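Local coordinates for MSM0273 (Mycobacterium smegmatis, PDB 5L37), which probably forms the pentameric vertices that close the protein shell of a mycobacterial microcompartment, at residues 2-7 with 25-30; 37-42 with 67-72; 46-51 with 74-79. All blocks are in the same frame, centred on the assembly; numbering follows the deposited sequence.

Interaction 1: 2-7 with 25-30; sequences LRATVT and LEVEVE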
loop_
_atom_site.group_PDB
_atom_site.type_symbol
_atom_site.label_atom_id
_atom_site.label_comp_id
_atom_site.label_asym_id
_atom_site.label_seq_id
_atom_site.Cartn_x
_atom_site.Cartn_y
_atom_site.Cartn_z
ATOM N N LEU C 2 10.147 -7.242 3.837
ATOM C CA LEU C 2 10.504 -7.269 5.259
ATOM C C LEU C 2 11.100 -8.614 5.652
ATOM O O LEU C 2 10.730 -9.660 5.126
ATOM C CB LEU C 2 9.298 -7.009 6.124
ATOM C CG LEU C 2 8.657 -5.628 5.972
ATOM C CD1 LEU C 2 7.320 -5.617 6.700
ATOM C CD2 LEU C 2 9.576 -4.502 6.483
ATOM N N ARG C 3 12.041 -8.578 6.577
ATOM C CA ARG C 3 12.515 -9.786 7.255
ATOM C C ARG C 3 11.524 -10.108 8.364
ATOM O O ARG C 3 11.137 -9.214 9.129
ATOM C CB ARG C 3 13.930 -9.566 7.834
ATOM C CG ARG C 3 14.978 -9.286 6.805
ATOM C CD ARG C 3 16.370 -9.173 7.428
ATOM N NE ARG C 3 16.450 -8.215 8.504
ATOM C CZ ARG C 3 16.574 -8.544 9.792
ATOM N NH1 ARG C 3 16.632 -9.818 10.177
ATOM N NH2 ARG C 3 16.648 -7.587 10.702
ATOM N N ALA C 4 11.165 -11.380 8.475
ATOM C CA ALA C 4 10.254 -11.823 9.521
ATOM C C ALA C 4 10.629 -13.204 9.969
ATOM O O ALA C 4 11.445 -13.880 9.311
ATOM C CB ALA C 4 8.836 -11.815 8.999
ATOM N N THR C 5 10.050 -13.615 11.091
ATOM C CA THR C 5 10.252 -14.951 11.626
ATOM C C THR C 5 8.910 -15.640 11.656
ATOM O O THR C 5 7.939 -15.062 12.158
ATOM C CB THR C 5 10.865 -14.906 13.056
ATOM O OG1 THR C 5 12.111 -14.195 12.990
ATOM C CG2 THR C 5 11.107 -16.311 13.593
ATOM N N VAL C 6 8.860 -16.865 11.132
ATOM C CA VAL C 6 7.643 -17.683 11.208
ATOM C C VAL C 6 7.382 -18.127 12.651
ATOM O O VAL C 6 8.266 -18.679 13.328
ATOM C CB VAL C 6 7.729 -18.929 10.332
ATOM C CG1 VAL C 6 6.409 -19.724 10.417
ATOM C CG2 VAL C 6 8.028 -18.548 8.844
ATOM N N THR C 7 6.173 -17.866 13.139
ATOM C CA THR C 7 5.880 -18.192 14.537
ATOM C C THR C 7 4.832 -19.280 14.646
ATOM O O THR C 7 4.706 -19.946 15.692
ATOM C CB THR C 7 5.401 -16.957 15.307
ATOM O OG1 THR C 7 4.301 -16.364 14.607
ATOM C CG2 THR C 7 6.520 -15.905 15.406
ATOM N N LEU C 25 0.800 -18.568 7.210
ATOM C CA LEU C 25 1.705 -18.630 8.360
ATOM C C LEU C 25 1.655 -17.331 9.127
ATOM O O LEU C 25 1.643 -16.231 8.538
ATOM C CB LEU C 25 3.159 -18.908 7.899
ATOM C CG LEU C 25 3.382 -20.236 7.105
ATOM C CD1 LEU C 25 4.888 -20.391 6.774
ATOM C CD2 LEU C 25 2.858 -21.456 7.850
ATOM N N GLU C 26 1.625 -17.445 10.442
ATOM C CA GLU C 26 1.807 -16.256 11.258
ATOM C C GLU C 26 3.314 -15.944 11.293
ATOM O O GLU C 26 4.124 -16.854 11.440
ATOM C CB GLU C 26 1.268 -16.457 12.672
ATOM C CG GLU C 26 1.348 -15.163 13.487
ATOM C CD GLU C 26 0.839 -15.320 14.892
ATOM O OE1 GLU C 26 1.557 -15.927 15.719
ATOM O OE2 GLU C 26 -0.283 -14.837 15.163
ATOM N N VAL C 27 3.667 -14.672 11.111
ATOM C CA VAL C 27 5.067 -14.242 11.131
ATOM C C VAL C 27 5.171 -13.022 12.033
ATOM O O VAL C 27 4.190 -12.313 12.239
ATOM C CB VAL C 27 5.611 -13.901 9.722
ATOM C CG1 VAL C 27 5.447 -15.115 8.783
ATOM C CG2 VAL C 27 4.937 -12.602 9.129
ATOM N N GLU C 28 6.363 -12.788 12.553
ATOM C CA GLU C 28 6.646 -11.627 13.364
ATOM C C GLU C 28 7.749 -10.840 12.673
ATOM O O GLU C 28 8.819 -11.384 12.358
ATOM C CB GLU C 28 7.069 -12.050 14.761
ATOM C CG GLU C 28 7.475 -10.908 15.627
ATOM C CD GLU C 28 7.669 -11.318 17.062
ATOM O OE1 GLU C 28 7.512 -12.516 17.401
ATOM O OE2 GLU C 28 8.016 -10.426 17.855
ATOM N N VAL C 29 7.478 -9.576 12.411
ATOM C CA VAL C 29 8.420 -8.749 11.676
ATOM C C VAL C 29 9.607 -8.415 12.565
ATOM O O VAL C 29 9.442 -8.034 13.726
ATOM C CB VAL C 29 7.736 -7.448 11.157
ATOM C CG1 VAL C 29 8.740 -6.588 10.406
ATOM C CG2 VAL C 29 6.602 -7.793 10.234
ATOM N N GLU C 30 10.812 -8.569 12.016
ATOM C CA GLU C 30 12.041 -8.377 12.777
ATOM C C GLU C 30 12.112 -6.903 13.193
ATOM O O GLU C 30 11.775 -6.016 12.420
ATOM C CB GLU C 30 13.262 -8.708 11.897
ATOM C CG GLU C 30 13.485 -10.160 11.471
ATOM C CD GLU C 30 13.799 -11.141 12.567
ATOM O OE1 GLU C 30 13.861 -10.753 13.759
ATOM O OE2 GLU C 30 13.998 -12.322 12.208
HETATM O O HOH W 1 16.559 -9.207 13.473
HETATM O O HOH W 2 14.128 -12.743 9.551
#
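Antiparallel β-strand pairing joins 2-7 to 25-30, with A4 opposite V29 and V6 opposite V27 as non-hydrogen-bonded pairs and T5 opposite E28 as the hydrogen-bonded pair between them. These are the first two long strands of the OB-like barrel expected of the EutN/CcmL family, and 2-9 is the middle strand of the sheet. T5 N reaches E28 O at 2.8 Å and E28 N returns to T5 O at the same length. T7 N to E26 O and E30 N to R3 O extend the series at either end, the latter nearly straight at hydrogen (175°).

The two faces differ sharply. On the inner one A4 CB rests against V27 CB at 3.9 Å, V6 CG1 meets L25 CD1, and L2 CD1 touches V29 CG1, an apolar row that packs further onto I52 and M36. The other face is polar. T7 OG1, held between backbone N and carbonyl carbon (chi1 53°), donates to the anti lone pair of E26 OE1 at 3.0 Å. The bent chain of E30 passes over one face of the R3 guanidinium, its CB offset toward the rim and E30 CG 3.4 Å from R3 NH1. E30 OE2 lies well out of the guanidinium plane, so the charges attract without a direct bond. One water donates to both A4 O and E30 OE2, 2.7 Å from the latter, while H49 takes T5 OG1 as its hydrogen-bond partner. E26 and E28, salt-bridged to R35, would probably stay ionised, as would E30 with its water and a weak bond from H49; the inner face meets through hydrocarbon.

Interaction 2: 37-42 with 67-72; sequences IAFDVL and PPIDAL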
loop_
_atom_site.group_PDB
_atom_site.type_symbol
_atom_site.label_atom_id
_atom_site.label_comp_id
_atom_site.label_asym_id
_atom_site.label_seq_id
_atom_site.Cartn_x
_atom_site.Cartn_y
_atom_site.Cartn_z
ATOM N N ILE C 37 -0.132 -12.253 8.861
ATOM C CA ILE C 37 -0.268 -13.558 8.237
ATOM C C ILE C 37 0.218 -13.462 6.808
ATOM O O ILE C 37 -0.263 -12.622 6.016
ATOM C CB ILE C 37 -1.762 -14.090 8.275
ATOM C CG1 ILE C 37 -2.330 -14.058 9.719
ATOM C CG2 ILE C 37 -1.855 -15.489 7.594
ATOM C CD1 ILE C 37 -1.478 -14.711 10.762
ATOM N N ALA C 38 1.175 -14.333 6.475
ATOM C CA ALA C 38 1.728 -14.359 5.137
ATOM C C ALA C 38 1.466 -15.682 4.485
ATOM O O ALA C 38 1.469 -16.724 5.165
ATOM C CB ALA C 38 3.267 -14.086 5.164
ATOM N N PHE C 39 1.262 -15.667 3.174
ATOM C CA PHE C 39 1.073 -16.903 2.421
ATOM C C PHE C 39 2.416 -17.536 2.115
ATOM O O PHE C 39 3.379 -16.834 1.854
ATOM C CB PHE C 39 0.308 -16.630 1.109
ATOM C CG PHE C 39 -0.330 -17.841 0.541
ATOM C CD1 PHE C 39 -1.460 -18.349 1.146
ATOM C CD2 PHE C 39 0.185 -18.486 -0.596
ATOM C CE1 PHE C 39 -2.091 -19.490 0.654
ATOM C CE2 PHE C 39 -0.429 -19.639 -1.111
ATOM C CZ PHE C 39 -1.571 -20.142 -0.475
ATOM N N ASP C 40 2.471 -18.854 2.160
ATOM C CA ASP C 40 3.732 -19.565 1.930
ATOM C C ASP C 40 3.555 -20.706 0.965
ATOM O O ASP C 40 2.655 -21.545 1.142
ATOM C CB ASP C 40 4.256 -20.110 3.243
ATOM C CG ASP C 40 5.607 -20.787 3.085
ATOM O OD1 ASP C 40 6.570 -20.121 2.703
ATOM O OD2 ASP C 40 5.704 -21.936 3.492
ATOM N N VAL C 41 4.437 -20.766 -0.035
ATOM C CA VAL C 41 4.438 -21.862 -0.994
ATOM C C VAL C 41 5.732 -22.681 -0.903
ATOM O O VAL C 41 5.871 -23.698 -1.575
ATOM C CB VAL C 41 4.264 -21.371 -2.437
ATOM C CG1 VAL C 41 2.877 -20.631 -2.591
ATOM C CG2 VAL C 41 5.393 -20.426 -2.851
ATOM N N LEU C 42 6.679 -22.209 -0.095
ATOM C CA LEU C 42 8.010 -22.836 0.041
ATOM C C LEU C 42 8.163 -23.920 1.107
ATOM O O LEU C 42 9.268 -24.449 1.294
ATOM C CB LEU C 42 9.055 -21.750 0.289
ATOM C CG LEU C 42 9.290 -20.836 -0.923
ATOM C CD1 LEU C 42 10.207 -19.631 -0.520
ATOM C CD2 LEU C 42 9.882 -21.618 -2.114
ATOM N N PRO C 67 -5.144 -14.402 -6.856
ATOM C CA PRO C 67 -5.716 -14.744 -5.543
ATOM C C PRO C 67 -5.758 -13.572 -4.582
ATOM O O PRO C 67 -4.952 -12.627 -4.690
ATOM C CB PRO C 67 -4.783 -15.802 -5.001
ATOM C CG PRO C 67 -3.437 -15.516 -5.656
ATOM C CD PRO C 67 -3.801 -14.973 -7.043
ATOM N N PRO C 68 -6.646 -13.655 -3.598
ATOM C CA PRO C 68 -6.831 -12.557 -2.650
ATOM C C PRO C 68 -5.793 -12.613 -1.518
ATOM O O PRO C 68 -6.120 -12.798 -0.334
ATOM C CB PRO C 68 -8.257 -12.789 -2.143
ATOM C CG PRO C 68 -8.366 -14.312 -2.116
ATOM C CD PRO C 68 -7.552 -14.806 -3.329
ATOM N N ILE C 69 -4.526 -12.437 -1.917
ATOM C CA ILE C 69 -3.372 -12.598 -1.037
ATOM C C ILE C 69 -2.555 -11.318 -1.104
ATOM O O ILE C 69 -2.179 -10.889 -2.225
ATOM C CB ILE C 69 -2.515 -13.810 -1.528
ATOM C CG1 ILE C 69 -3.333 -15.096 -1.386
ATOM C CG2 ILE C 69 -1.175 -13.891 -0.798
ATOM C CD1 ILE C 69 -3.669 -15.403 0.036
ATOM N N ASP C 70 -2.256 -10.721 0.060
ATOM C CA ASP C 70 -1.512 -9.442 0.103
ATOM C C ASP C 70 -0.158 -9.565 0.870
ATOM O O ASP C 70 0.452 -8.556 1.232
ATOM C CB ASP C 70 -2.410 -8.351 0.741
ATOM C CG ASP C 70 -2.713 -8.616 2.239
ATOM O OD1 ASP C 70 -2.158 -9.587 2.770
ATOM O OD2 ASP C 70 -3.457 -7.824 2.865
ATOM N N ALA C 71 0.310 -10.794 1.104
ATOM C CA ALA C 71 1.624 -11.009 1.744
ATOM C C ALA C 71 2.117 -12.390 1.384
ATOM O O ALA C 71 1.345 -13.349 1.482
ATOM C CB ALA C 71 1.504 -10.867 3.275
ATOM N N LEU C 72 3.347 -12.474 0.895
ATOM C CA LEU C 72 3.904 -13.726 0.354
ATOM C C LEU C 72 5.324 -13.854 0.825
ATOM O O LEU C 72 6.112 -12.936 0.687
ATOM C CB LEU C 72 3.870 -13.724 -1.187
ATOM C CG LEU C 72 4.477 -14.939 -1.896
ATOM C CD1 LEU C 72 3.658 -16.241 -1.596
ATOM C CD2 LEU C 72 4.479 -14.640 -3.387
#
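F39 is bonded through its backbone to A71 and lays its side chain between I69 and L72, and this pairing of 37-42 with 67-72 is where the two outermost strands of the sheet come together. Registers that rise together, A38 with A71 and F39 with L72, are the parallel meeting of third and fifth strands by which an OB-type barrel shuts.

The F39 side chain can be followed outward. F39 CB begins over the junction itself, 3.5 Å from A71 O and 3.7 Å from I69 CG2. With CG anti to the backbone N (chi1 -160°), the chain then turns away from the opposing backbone. F39 CG has I69 CD1 at 4.2 Å. F39 CD1 is the ring atom nearest I69, 3.8 Å from its CD1 methyl, which approaches the ring obliquely as the two side chains cross at about a right angle. F39 CD2, on the other flank, has L72 CD1 at 4.3 Å, close to the ring plane and therefore at the edge. That same L72 CD1 comes nearer still to the backbone, 3.5 Å from F39 O. Beyond these carbons the ring leads off from 67-72 into the interior, where I19 also packs on it.

Behind the aromatic group A38 CB and A71 CB meet at 4.1 Å, and A71 CB also lies against I37 O. F39 N donates to A71 O at 2.9 Å, with a good line at hydrogen (168°). D70 has its carboxylate bound by the backbone nitrogens of M1 and Q54 of a neighbouring subunit. The seam of the barrel thus sets one N-H...O bond among buried apolar groups, and the pairing continues at I73, bonded to the backbone of F39.

Interaction 3: 46-51 with 74-79; sequences VGEHVL and IGSIDT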
loop_
_atom_site.group_PDB
_atom_site.type_symbol
_atom_site.label_atom_id
_atom_site.label_comp_id
_atom_site.label_asym_id
_atom_site.label_seq_id
_atom_site.Cartn_x
_atom_site.Cartn_y
_atom_site.Cartn_z
ATOM N N VAL C 46 8.385 -23.193 11.335
ATOM C CA VAL C 46 8.336 -22.333 12.505
ATOM C C VAL C 46 9.755 -22.024 12.959
ATOM O O VAL C 46 10.616 -22.914 13.039
ATOM C CB VAL C 46 7.520 -22.957 13.657
ATOM C CG1 VAL C 46 7.714 -22.179 14.924
ATOM C CG2 VAL C 46 6.072 -22.979 13.299
ATOM N N GLY C 47 10.010 -20.758 13.243
ATOM C CA GLY C 47 11.318 -20.344 13.709
ATOM C C GLY C 47 12.200 -19.877 12.573
ATOM O O GLY C 47 13.249 -19.284 12.791
ATOM N N GLU C 48 11.778 -20.149 11.349
ATOM C CA GLU C 48 12.575 -19.785 10.188
ATOM C C GLU C 48 12.529 -18.289 9.887
ATOM O O GLU C 48 11.504 -17.628 10.027
ATOM C CB GLU C 48 12.073 -20.537 8.966
ATOM C CG GLU C 48 12.877 -20.332 7.724
ATOM C CD GLU C 48 12.401 -21.251 6.609
ATOM O OE1 GLU C 48 11.656 -22.222 6.900
ATOM O OE2 GLU C 48 12.746 -20.988 5.437
ATOM N N HIS C 49 13.665 -17.747 9.493
ATOM C CA HIS C 49 13.726 -16.358 9.102
ATOM C C HIS C 49 13.480 -16.217 7.618
ATOM O O HIS C 49 14.195 -16.819 6.815
ATOM C CB HIS C 49 15.085 -15.769 9.478
ATOM C CG HIS C 49 15.397 -15.940 10.924
ATOM N ND1 HIS C 49 14.713 -15.277 11.909
ATOM C CD2 HIS C 49 16.316 -16.716 11.551
ATOM C CE1 HIS C 49 15.170 -15.659 13.093
ATOM N NE2 HIS C 49 16.154 -16.518 12.900
ATOM N N VAL C 50 12.497 -15.394 7.263
ATOM C CA VAL C 50 12.028 -15.333 5.880
ATOM C C VAL C 50 11.926 -13.886 5.406
ATOM O O VAL C 50 11.938 -12.955 6.205
ATOM C CB VAL C 50 10.650 -16.003 5.707
ATOM C CG1 VAL C 50 10.739 -17.514 6.026
ATOM C CG2 VAL C 50 9.635 -15.368 6.625
ATOM N N LEU C 51 11.810 -13.737 4.095
ATOM C CA LEU C 51 11.663 -12.460 3.413
ATOM C C LEU C 51 10.243 -12.396 2.847
ATOM O O LEU C 51 9.822 -13.338 2.184
ATOM C CB LEU C 51 12.692 -12.384 2.285
ATOM C CG LEU C 51 12.863 -11.071 1.556
ATOM C CD1 LEU C 51 13.304 -9.997 2.627
ATOM C CD2 LEU C 51 13.890 -11.288 0.442
ATOM N N ILE C 74 8.855 -14.865 0.078
ATOM C CA ILE C 74 9.533 -15.062 -1.201
ATOM C C ILE C 74 10.862 -15.795 -1.046
ATOM O O ILE C 74 11.482 -16.125 -2.054
ATOM C CB ILE C 74 9.740 -13.708 -2.005
ATOM C CG1 ILE C 74 10.640 -12.770 -1.253
ATOM C CG2 ILE C 74 8.393 -13.044 -2.300
ATOM C CD1 ILE C 74 11.013 -11.530 -2.121
ATOM N N GLY C 75 11.320 -16.031 0.187
ATOM C CA GLY C 75 12.561 -16.806 0.349
ATOM C C GLY C 75 12.972 -16.868 1.813
ATOM O O GLY C 75 12.390 -16.171 2.667
ATOM N N SER C 76 13.943 -17.716 2.118
ATOM C CA SER C 76 14.493 -17.715 3.477
ATOM C C SER C 76 15.773 -16.920 3.482
ATOM O O SER C 76 16.380 -16.697 2.429
ATOM C CB SER C 76 14.697 -19.133 4.039
ATOM O OG SER C 76 15.623 -19.808 3.263
ATOM N N ILE C 77 16.157 -16.424 4.655
ATOM C CA ILE C 77 17.325 -15.547 4.767
ATOM C C ILE C 77 18.559 -16.376 5.121
ATOM O O ILE C 77 18.591 -17.090 6.145
ATOM C CB ILE C 77 17.081 -14.485 5.829
ATOM C CG1 ILE C 77 15.833 -13.673 5.424
ATOM C CG2 ILE C 77 18.285 -13.589 6.030
ATOM C CD1 ILE C 77 15.362 -12.775 6.468
ATOM N N ASP C 78 19.587 -16.238 4.292
ATOM C CA ASP C 78 20.808 -16.985 4.492
ATOM C C ASP C 78 21.550 -16.446 5.710
ATOM O O ASP C 78 21.482 -15.228 6.010
ATOM C CB ASP C 78 21.774 -16.907 3.295
ATOM C CG ASP C 78 21.188 -17.378 1.967
ATOM O OD1 ASP C 78 20.064 -17.888 1.899
ATOM O OD2 ASP C 78 22.025 -17.421 1.023
ATOM N N THR C 79 22.329 -17.325 6.327
ATOM C CA THR C 79 23.057 -16.891 7.527
ATOM C C THR C 79 24.156 -15.883 7.281
ATOM O O THR C 79 24.656 -15.268 8.228
ATOM C CB THR C 79 23.651 -18.092 8.278
ATOM O OG1 THR C 79 24.469 -18.895 7.401
ATOM C CG2 THR C 79 22.515 -18.913 8.833
#
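Segment 74-79 pairs antiparallel with 46-51, adding the last strand of the OB-like barrel to the fourth, and I74 opens the contact against L51. I74 N donates to L51 O at 2.8 Å, while the two side chains cross obliquely: I74 CD1 reaches L51 CD2 at 3.9 Å. I74 CG1 sits between backbone N and carbonyl carbon (chi1 64°), the crowded position, and from there lies 3.6 Å from L51 O and against L51 CD2. G75 follows with a backbone contribution: G75 O accepts from L51 N at 2.9 Å. A CA-H...O contact joins the same oxygen, with V50 CA 3.3 Å from G75 O. S76 faces V50 as a non-hydrogen-bonded pair, the CA atoms 4.2 Å apart, and its own carbonyl is turned to S12 OG of a neighbouring subunit, so this outer strand works on the subunit interface too. At I77 the strand is giving way to loop, yet I77 N still binds H49 O at 2.9 Å. R3 also packs on I77. The I77 side chain, CG1 anti to its carbonyl carbon, reaches over to V50, and its terminal methyl CD1 comes to rest 3.4 Å from V50 O.

In the fold
All three contacts belong to one β-barrel, and together they illustrate how a small sheet changes its chemistry with position. Interaction 2 is wholly buried: it joins the sheet's two end strands, and hydrocarbon dominates. Interactions 1 and 3 are partly buried backbone pairings, the first of them regular, that share a neighbour boundary, since 2-9 lies beside 49-54; A4 O and V6 O bond to V50 N and G47 N across it. Interaction 1 has the charged outer face, and H49 of interaction 3 reaches into that polar cluster. Strand 71-76 serves both 2 and 3, closing the barrel and bordering another subunit along its length, while L25 bonds to A38 to tie 1 to 2.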